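Local coordinates for outer membrane protein OMP121 (Bacteroides thetaiotaomicron, PDB 5FQ8) that probably imports nutrients, apparently peptides, across the outer membrane as a calcium-binding TonB-dependent transporter, at residues Phe198-Gly201 against Asn205-Glu208; Gly212-Arg217 against Asn849-Leu854; Ile836-Gly841 against Lys885-Gly890. All coordinates share one frame; numbering follows the deposited sequence.

Contact 1: Phe198-Gly201 against Asn205-Glu208; sequences FGMG and NHTE
The imidazole of His-206 meets the backbone carbonyl of Met-200 obliquely, with ND1 3.5 Å from Met-200 O. Edge-to-face partners of this ring come from outside the two segments: Tyr-238 of the same chain and an aromatic side chain on the chain of another protein. The underlying motif is a very short antiparallel beta-hairpin, strand 201-202 against 205-206, within the long loop that follows the barrel strand 177-188. Gly-201 and His-206 form a non-hydrogen-bonded pair, CA to CA 4.6 Å, and no hydrogen bond crosses between the two segments, so they are joined by packing and by weak polar contacts.

At the pair the backbones come close because Gly-201 carries no side chain. Its CA makes a CH...O contact with Asn-205 O at 3.2 Å. A beta carbon here would be driven into that same oxygen, and at these backbone angles also against the carbonyl of Met-200. Thr-207 borders the glycine alongside: its OG1, set beside the backbone N by chi1 of -47°, lies 3.5 Å from Gly-201 CA.

Met-200 supplies the apolar half. With CG anti to the backbone N (chi1 173°) the chain runs out extended to the sulfur, then bends at chi3 (47°) and brings its methyl up to the Thr-207 carbonyl oxygen from beyond its outer end. CG and SD lie along one side of the same oxygen, each 3.5 Å from Thr-207 O. Trp-225 and Pro-338 also pack on the thioether chain. The carboxylate of Glu-208 points elsewhere, to Gln-233, and leaves only its backbone to the methionine: SD of Met-200 sits 3.6 Å from the carbonyl carbon of Glu-208.

Contact 2: Gly212-Arg217 against Asn849-Leu854; sequences GSWGPR and NDRNPL. With CA (calcium ion), chain N.
Arg-851, extended from CG to NE, reaches across and gives NH1 to Ser-213 O in a hydrogen bond of 2.8 Å; the donor lies in the carbonyl plane, with an N-H...O angle of 143°. The same NH1 also donates to water 1, which lies beside Gly-215 O at a distance too short to be trusted. NH2 is taken by Thr-846 OG1 and Gly-841 O. In the other direction Arg-217 NH1 makes a weak bond to Asp-850 O, 3.4 Å; its stronger partner is Glu-197, in a salt bridge.

The flat-group contact is Arg-851 over one face of the Trp-214 indole. CE3 of Trp-214 lies 3.4 Å above the centre of the guanidinium, the planes inclined by 37°. A leucine here has no N-H to give, and would probably leave Ser-213 O without this donor and the Trp-214 face without its flat cover.

Metal binding belongs to the turn. Asn-849 to Asn-852 form a type I' beta turn, closed by Asn-852 N to Asn-849 O. From it Asp-850 grips calcium with OD1 at 2.0 Å and OD2 at 2.8 Å, and water 2 adds another ligand. Glu-197 also belongs to this calcium site in a structure of this protein. A basic side chain on the chain of another protein bonds to OD2.

Trp-214 is wedged between two helices: NE1 bonds to Phe-839 O as helix 832-839 ends, while the ring rests on Ile-883 and Tyr-884 of helix 880-889; strands 205-206 and 222-225 flank its loop in sequence.

Contact 3: Ile836-Gly841 against Lys885-Gly890; sequences INYFTG and KYWGDG
Trp-887 sets its CG anti to its own carbonyl carbon (chi1 -69°), which stands the indole up beside Tyr-838, whose ring leaves its helix at chi1 -90°. The two meet as an offset edge-to-face pair: the edge of the six-membered ring of Trp-887 is turned toward the face of the tyrosine, with centroids 5.7 Å apart and planes at 80°. The touching carbons are Tyr-838 CE2 and Trp-887 CE3, 3.7 Å apart. The tyrosine ring also meets the backbone, because Trp-887 O lies at its edge, in the ring plane, 3.4 Å from CD2.

Both segments are the last turns of short helices, 832-839 and 880-889, and each ends in a Schellman motif with a glycine of positive phi, Gly-841 in one and Gly-890 in the other. The Trp-887 carbonyl therefore has two neighbours, the tyrosine edge and the weakly bonded Gly-890 N. Between the two segments the backbones are closest at Gly-888, which has no side chain, its CA 3.9 Å from Phe-839 CA.

Around this pair, Tyr-886 CD2 lies over one face of the Trp-887 indole, toward its rim. Gln-845 and Cys-897 pack on Tyr-838, and the Phe-839 ring meets Trp-202 while touching the backbone of the bound peptide.

In the fold
After strand 177-188 the chain enters a long loop, probably extracellular, where contact 1 closes the tiny hairpin of strands 201-202 and 205-206. Contact 2 opens just after it, at 212-217, and closes only at 849-854, bringing together loops from opposite ends of the barrel sequence. Contact 3 crosses it, closing the loop from the end of helix 832-839 to the end of helix 880-889 and tying these two helix ends together. Contacts 1 and 2 touch through Gly-201 O and Trp-214 N, contacts 2 and 3 through Ser-213 N and Thr-840 O. Contacts 1 and 3 stay about 5 Å apart at their nearest atoms, so contact 2 bridges the hairpin and the helix pair.

Contact 1: Phe198-Gly201 against Asn205-Glu208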
loop_
_atom_site.group_PDB
_atom_site.type_symbol
_atom_site.label_atom_id
_atom_site.label_comp_id
_atom_site.label_asym_id
_atom_site.label_seq_id
_atom_site.Cartn_x
_atom_site.Cartn_y
_atom_site.Cartn_z
ATOM N N PHE B 198 31.448 -0.276 36.579
ATOM C CA PHE B 198 30.774 -1.568 36.576
ATOM C C PHE B 198 30.416 -1.972 35.151
ATOM O O PHE B 198 30.155 -1.130 34.294
ATOM C CB PHE B 198 29.512 -1.529 37.442
ATOM C CG PHE B 198 29.676 -0.780 38.732
ATOM C CD1 PHE B 198 30.145 -1.418 39.864
ATOM C CD2 PHE B 198 29.351 0.560 38.812
ATOM C CE1 PHE B 198 30.288 -0.737 41.035
ATOM C CE2 PHE B 198 29.489 1.249 39.988
ATOM C CZ PHE B 198 29.959 0.599 41.100
ATOM N N GLY B 199 30.374 -3.280 34.905
ATOM C CA GLY B 199 30.159 -3.800 33.583
ATOM C C GLY B 199 28.835 -4.515 33.413
ATOM O O GLY B 199 27.870 -4.301 34.161
ATOM N N MET B 200 28.791 -5.375 32.401
ATOM C CA MET B 200 27.562 -6.035 31.995
ATOM C C MET B 200 26.942 -6.803 33.142
ATOM O O MET B 200 27.589 -7.640 33.765
ATOM C CB MET B 200 27.855 -6.991 30.843
ATOM C CG MET B 200 26.705 -7.886 30.424
ATOM S SD MET B 200 27.192 -8.905 29.060
ATOM C CE MET B 200 28.764 -9.476 29.638
ATOM N N GLY B 201 25.678 -6.530 33.400
ATOM C CA GLY B 201 24.932 -7.321 34.350
ATOM C C GLY B 201 23.653 -6.620 34.742
ATOM O O GLY B 201 23.360 -5.516 34.299
ATOM N N ASN B 205 24.491 -8.271 39.651
ATOM C CA ASN B 205 25.101 -9.571 39.430
ATOM C C ASN B 205 25.618 -9.681 38.002
ATOM O O ASN B 205 25.170 -8.971 37.102
ATOM C CB ASN B 205 24.097 -10.690 39.715
ATOM C CG ASN B 205 23.488 -10.592 41.095
ATOM O OD1 ASN B 205 24.045 -9.996 41.985
ATOM N ND2 ASN B 205 22.335 -11.181 41.266
ATOM N N HIS B 206 26.577 -10.573 37.800
ATOM C CA HIS B 206 27.149 -10.741 36.473
ATOM C C HIS B 206 26.172 -11.431 35.534
ATOM O O HIS B 206 25.408 -12.314 35.932
ATOM C CB HIS B 206 28.436 -11.549 36.548
ATOM C CG HIS B 206 29.151 -11.666 35.245
ATOM N ND1 HIS B 206 29.433 -10.581 34.448
ATOM C CD2 HIS B 206 29.672 -12.740 34.614
ATOM C CE1 HIS B 206 30.094 -10.981 33.378
ATOM N NE2 HIS B 206 30.251 -12.289 33.453
ATOM N N THR B 207 26.219 -11.032 34.275
ATOM C CA THR B 207 25.400 -11.630 33.238
ATOM C C THR B 207 26.232 -11.732 31.976
ATOM O O THR B 207 27.244 -11.053 31.824
ATOM C CB THR B 207 24.138 -10.822 32.991
ATOM O OG1 THR B 207 23.531 -10.516 34.245
ATOM C CG2 THR B 207 23.149 -11.604 32.167
ATOM N N GLU B 208 25.815 -12.615 31.082
ATOM C CA GLU B 208 26.507 -12.825 29.824
ATOM C C GLU B 208 25.762 -12.214 28.653
ATOM O O GLU B 208 26.201 -12.357 27.519
ATOM C CB GLU B 208 26.728 -14.320 29.603
ATOM C CG GLU B 208 27.427 -14.971 30.768
ATOM C CD GLU B 208 27.529 -16.460 30.653
ATOM O OE1 GLU B 208 27.162 -17.000 29.599
ATOM O OE2 GLU B 208 27.973 -17.092 31.627
#

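Contact 2: Gly212-Arg217 against Asn849-Leu854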
loop_
_atom_site.group_PDB
_atom_site.type_symbol
_atom_site.label_atom_id
_atom_site.label_comp_id
_atom_site.label_asym_id
_atom_site.label_seq_id
_atom_site.Cartn_x
_atom_site.Cartn_y
_atom_site.Cartn_z
ATOM N N GLY B 212 23.133 -3.616 29.352
ATOM C CA GLY B 212 23.297 -2.612 30.378
ATOM C C GLY B 212 24.461 -2.971 31.267
ATOM O O GLY B 212 25.140 -3.978 31.064
ATOM N N SER B 213 24.691 -2.125 32.260
ATOM C CA SER B 213 25.932 -2.174 33.018
ATOM C C SER B 213 25.665 -2.106 34.500
ATOM O O SER B 213 26.271 -1.322 35.225
ATOM C CB SER B 213 26.881 -1.042 32.644
ATOM O OG SER B 213 27.120 -0.978 31.257
ATOM N N TRP B 214 24.742 -2.923 34.983
ATOM C CA TRP B 214 24.573 -3.076 36.424
ATOM C C TRP B 214 25.216 -4.365 36.911
ATOM O O TRP B 214 24.595 -5.142 37.604
ATOM C CB TRP B 214 23.100 -3.046 36.798
ATOM C CG TRP B 214 22.344 -1.816 36.407
ATOM C CD1 TRP B 214 21.537 -1.668 35.330
ATOM C CD2 TRP B 214 22.268 -0.590 37.132
ATOM N NE1 TRP B 214 20.981 -0.424 35.324
ATOM C CE2 TRP B 214 21.413 0.259 36.424
ATOM C CE3 TRP B 214 22.852 -0.123 38.309
ATOM C CZ2 TRP B 214 21.132 1.552 36.845
ATOM C CZ3 TRP B 214 22.568 1.159 38.731
ATOM C CH2 TRP B 214 21.717 1.979 38.005
ATOM N N GLY B 215 26.463 -4.619 36.541
ATOM C CA GLY B 215 27.141 -5.812 36.980
ATOM C C GLY B 215 28.093 -5.504 38.114
ATOM O O GLY B 215 27.950 -4.497 38.815
ATOM N N PRO B 216 29.073 -6.370 38.325
ATOM C CA PRO B 216 30.065 -6.128 39.367
ATOM C C PRO B 216 31.079 -5.062 38.978
ATOM O O PRO B 216 31.206 -4.643 37.828
ATOM C CB PRO B 216 30.733 -7.494 39.542
ATOM C CG PRO B 216 30.431 -8.236 38.362
ATOM C CD PRO B 216 29.126 -7.749 37.837
ATOM N N ARG B 217 31.805 -4.612 39.995
ATOM C CA ARG B 217 32.900 -3.682 39.777
ATOM C C ARG B 217 33.999 -4.380 38.993
ATOM O O ARG B 217 34.266 -5.565 39.193
ATOM C CB ARG B 217 33.417 -3.155 41.113
ATOM C CG ARG B 217 34.336 -1.943 41.000
ATOM C CD ARG B 217 34.172 -0.952 42.157
ATOM N NE ARG B 217 33.748 -1.584 43.404
ATOM C CZ ARG B 217 32.717 -1.174 44.132
ATOM N NH1 ARG B 217 32.021 -0.129 43.738
ATOM N NH2 ARG B 217 32.393 -1.793 45.258
ATOM N N ASN B 849 26.411 5.658 44.817
ATOM C CA ASN B 849 26.858 5.297 46.149
ATOM C C ASN B 849 27.858 4.167 46.105
ATOM O O ASN B 849 27.905 3.343 47.013
ATOM C CB ASN B 849 25.657 4.938 47.017
ATOM C CG ASN B 849 25.969 4.961 48.487
ATOM O OD1 ASN B 849 26.100 6.016 49.076
ATOM N ND2 ASN B 849 26.074 3.792 49.092
ATOM N N ASP B 850 28.657 4.110 45.047
ATOM C CA ASP B 850 29.426 2.914 44.736
ATOM C C ASP B 850 28.497 1.712 44.671
ATOM O O ASP B 850 28.907 0.562 44.838
ATOM C CB ASP B 850 30.560 2.700 45.733
ATOM C CG ASP B 850 31.496 3.888 45.796
ATOM O OD1 ASP B 850 31.009 5.035 45.716
ATOM O OD2 ASP B 850 32.697 3.628 45.973
ATOM N N ARG B 851 27.223 2.010 44.443
ATOM C CA ARG B 851 26.183 1.023 44.220
ATOM C C ARG B 851 26.040 0.072 45.405
ATOM O O ARG B 851 25.598 -1.067 45.266
ATOM C CB ARG B 851 26.426 0.283 42.905
ATOM C CG ARG B 851 25.979 1.123 41.735
ATOM C CD ARG B 851 26.159 0.423 40.424
ATOM N NE ARG B 851 25.835 1.320 39.329
ATOM C CZ ARG B 851 26.101 1.060 38.058
ATOM N NH1 ARG B 851 26.686 -0.073 37.737
ATOM N NH2 ARG B 851 25.775 1.927 37.113
ATOM N N ASN B 852 26.389 0.546 46.570
ATOM C CA ASN B 852 26.149 -0.208 47.777
ATOM C C ASN B 852 24.746 0.072 48.294
ATOM O O ASN B 852 24.172 1.121 48.004
ATOM C CB ASN B 852 27.167 0.166 48.831
ATOM C CG ASN B 852 28.549 -0.240 48.451
ATOM O OD1 ASN B 852 28.768 -1.333 47.946
ATOM N ND2 ASN B 852 29.501 0.646 48.679
ATOM N N PRO B 853 24.169 -0.854 49.053
ATOM C CA PRO B 853 22.816 -0.650 49.573
ATOM C C PRO B 853 22.715 0.665 50.302
ATOM O O PRO B 853 23.596 1.032 51.067
ATOM C CB PRO B 853 22.627 -1.833 50.519
ATOM C CG PRO B 853 23.970 -2.359 50.771
ATOM C CD PRO B 853 24.725 -2.126 49.520
ATOM N N LEU B 854 21.653 1.396 50.047
ATOM C CA LEU B 854 21.628 2.759 50.533
ATOM C C LEU B 854 20.221 3.148 50.924
ATOM O O LEU B 854 19.248 2.711 50.314
ATOM C CB LEU B 854 22.166 3.719 49.486
ATOM C CG LEU B 854 21.294 3.969 48.272
ATOM C CD1 LEU B 854 20.658 5.322 48.369
ATOM C CD2 LEU B 854 22.152 3.866 47.068
HETATM CA CA CA N . 32.268 5.810 44.349
HETATM O O HOH W 1 26.348 -2.652 39.140
HETATM O O HOH W 2 32.708 7.626 43.041
#

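Contact 3: Ile836-Gly841 against Lys885-Gly890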
loop_
_atom_site.group_PDB
_atom_site.type_symbol
_atom_site.label_atom_id
_atom_site.label_comp_id
_atom_site.label_asym_id
_atom_site.label_seq_id
_atom_site.Cartn_x
_atom_site.Cartn_y
_atom_site.Cartn_z
ATOM N N ILE B 836 17.588 6.701 28.800
ATOM C CA ILE B 836 18.095 5.381 28.470
ATOM C C ILE B 836 19.393 5.103 29.200
ATOM O O ILE B 836 19.713 3.944 29.485
ATOM C CB ILE B 836 18.268 5.241 26.952
ATOM C CG1 ILE B 836 18.592 3.807 26.591
ATOM C CG2 ILE B 836 19.362 6.134 26.474
ATOM C CD1 ILE B 836 17.557 2.869 27.058
ATOM N N ASN B 837 20.142 6.148 29.548
ATOM C CA ASN B 837 21.436 5.943 30.173
ATOM C C ASN B 837 21.328 5.796 31.670
ATOM O O ASN B 837 22.160 5.130 32.284
ATOM C CB ASN B 837 22.376 7.084 29.820
ATOM C CG ASN B 837 22.891 6.963 28.439
ATOM O OD1 ASN B 837 23.765 6.158 28.155
ATOM N ND2 ASN B 837 22.328 7.741 27.553
ATOM N N TYR B 838 20.325 6.411 32.275
ATOM C CA TYR B 838 19.952 6.018 33.622
ATOM C C TYR B 838 19.484 4.569 33.651
ATOM O O TYR B 838 20.052 3.739 34.369
ATOM C CB TYR B 838 18.887 6.969 34.158
ATOM C CG TYR B 838 19.481 8.153 34.883
ATOM C CD1 TYR B 838 20.557 8.859 34.345
ATOM C CD2 TYR B 838 18.971 8.564 36.104
ATOM C CE1 TYR B 838 21.102 9.939 35.007
ATOM C CE2 TYR B 838 19.493 9.626 36.761
ATOM C CZ TYR B 838 20.565 10.313 36.214
ATOM O OH TYR B 838 21.095 11.381 36.888
ATOM N N PHE B 839 18.473 4.234 32.841
ATOM C CA PHE B 839 17.903 2.886 32.880
ATOM C C PHE B 839 18.955 1.822 32.632
ATOM O O PHE B 839 18.946 0.765 33.267
ATOM C CB PHE B 839 16.787 2.743 31.847
ATOM C CG PHE B 839 16.400 1.315 31.580
ATOM C CD1 PHE B 839 15.557 0.636 32.442
ATOM C CD2 PHE B 839 16.869 0.654 30.472
ATOM C CE1 PHE B 839 15.200 -0.664 32.204
ATOM C CE2 PHE B 839 16.517 -0.650 30.233
ATOM C CZ PHE B 839 15.678 -1.311 31.099
ATOM N N THR B 840 19.856 2.076 31.711
ATOM C CA THR B 840 20.797 1.052 31.311
ATOM C C THR B 840 22.020 0.976 32.207
ATOM O O THR B 840 22.865 0.104 31.987
ATOM C CB THR B 840 21.217 1.302 29.881
ATOM O OG1 THR B 840 21.788 0.113 29.356
ATOM C CG2 THR B 840 22.219 2.377 29.842
ATOM N N GLY B 841 22.121 1.846 33.211
ATOM C CA GLY B 841 23.228 1.792 34.141
ATOM C C GLY B 841 24.526 2.305 33.587
ATOM O O GLY B 841 25.594 1.894 34.042
ATOM N N LYS B 885 16.824 -0.246 39.654
ATOM C CA LYS B 885 15.491 0.304 39.457
ATOM C C LYS B 885 15.363 1.692 40.069
ATOM O O LYS B 885 14.582 2.510 39.573
ATOM C CB LYS B 885 14.453 -0.656 40.026
ATOM C CG LYS B 885 13.034 -0.171 39.942
ATOM C CD LYS B 885 12.079 -1.144 40.579
ATOM C CE LYS B 885 10.640 -0.705 40.368
ATOM N NZ LYS B 885 9.708 -1.860 40.395
ATOM N N TYR B 886 16.136 1.982 41.115
ATOM C CA TYR B 886 16.161 3.330 41.664
ATOM C C TYR B 886 16.530 4.342 40.597
ATOM O O TYR B 886 15.891 5.391 40.461
ATOM C CB TYR B 886 17.152 3.403 42.823
ATOM C CG TYR B 886 17.264 4.770 43.437
ATOM C CD1 TYR B 886 16.144 5.435 43.894
ATOM C CD2 TYR B 886 18.489 5.392 43.570
ATOM C CE1 TYR B 886 16.237 6.675 44.455
ATOM C CE2 TYR B 886 18.588 6.639 44.137
ATOM C CZ TYR B 886 17.458 7.275 44.575
ATOM O OH TYR B 886 17.527 8.515 45.152
ATOM N N TRP B 887 17.543 4.024 39.807
ATOM C CA TRP B 887 18.009 4.954 38.799
ATOM C C TRP B 887 17.156 4.922 37.550
ATOM O O TRP B 887 16.946 5.961 36.926
ATOM C CB TRP B 887 19.469 4.657 38.479
ATOM C CG TRP B 887 20.338 5.009 39.622
ATOM C CD1 TRP B 887 21.017 4.164 40.434
ATOM C CD2 TRP B 887 20.567 6.316 40.120
ATOM N NE1 TRP B 887 21.676 4.870 41.398
ATOM C CE2 TRP B 887 21.409 6.198 41.223
ATOM C CE3 TRP B 887 20.143 7.583 39.728
ATOM C CZ2 TRP B 887 21.836 7.287 41.935
ATOM C CZ3 TRP B 887 20.574 8.672 40.442
ATOM C CH2 TRP B 887 21.412 8.517 41.528
ATOM N N GLY B 888 16.638 3.757 37.179
ATOM C CA GLY B 888 15.773 3.702 36.019
ATOM C C GLY B 888 14.564 4.595 36.183
ATOM O O GLY B 888 14.142 5.262 35.240
ATOM N N ASP B 889 13.996 4.626 37.389
ATOM C CA ASP B 889 12.808 5.431 37.614
ATOM C C ASP B 889 13.155 6.895 37.757
ATOM O O ASP B 889 12.266 7.745 37.652
ATOM C CB ASP B 889 12.045 4.964 38.854
ATOM C CG ASP B 889 11.625 3.521 38.781
ATOM O OD1 ASP B 889 11.507 2.971 37.679
ATOM O OD2 ASP B 889 11.397 2.937 39.849
ATOM N N GLY B 890 14.423 7.204 37.996
ATOM C CA GLY B 890 14.885 8.571 38.034
ATOM C C GLY B 890 15.237 9.024 39.428
ATOM O O GLY B 890 15.081 10.204 39.755
#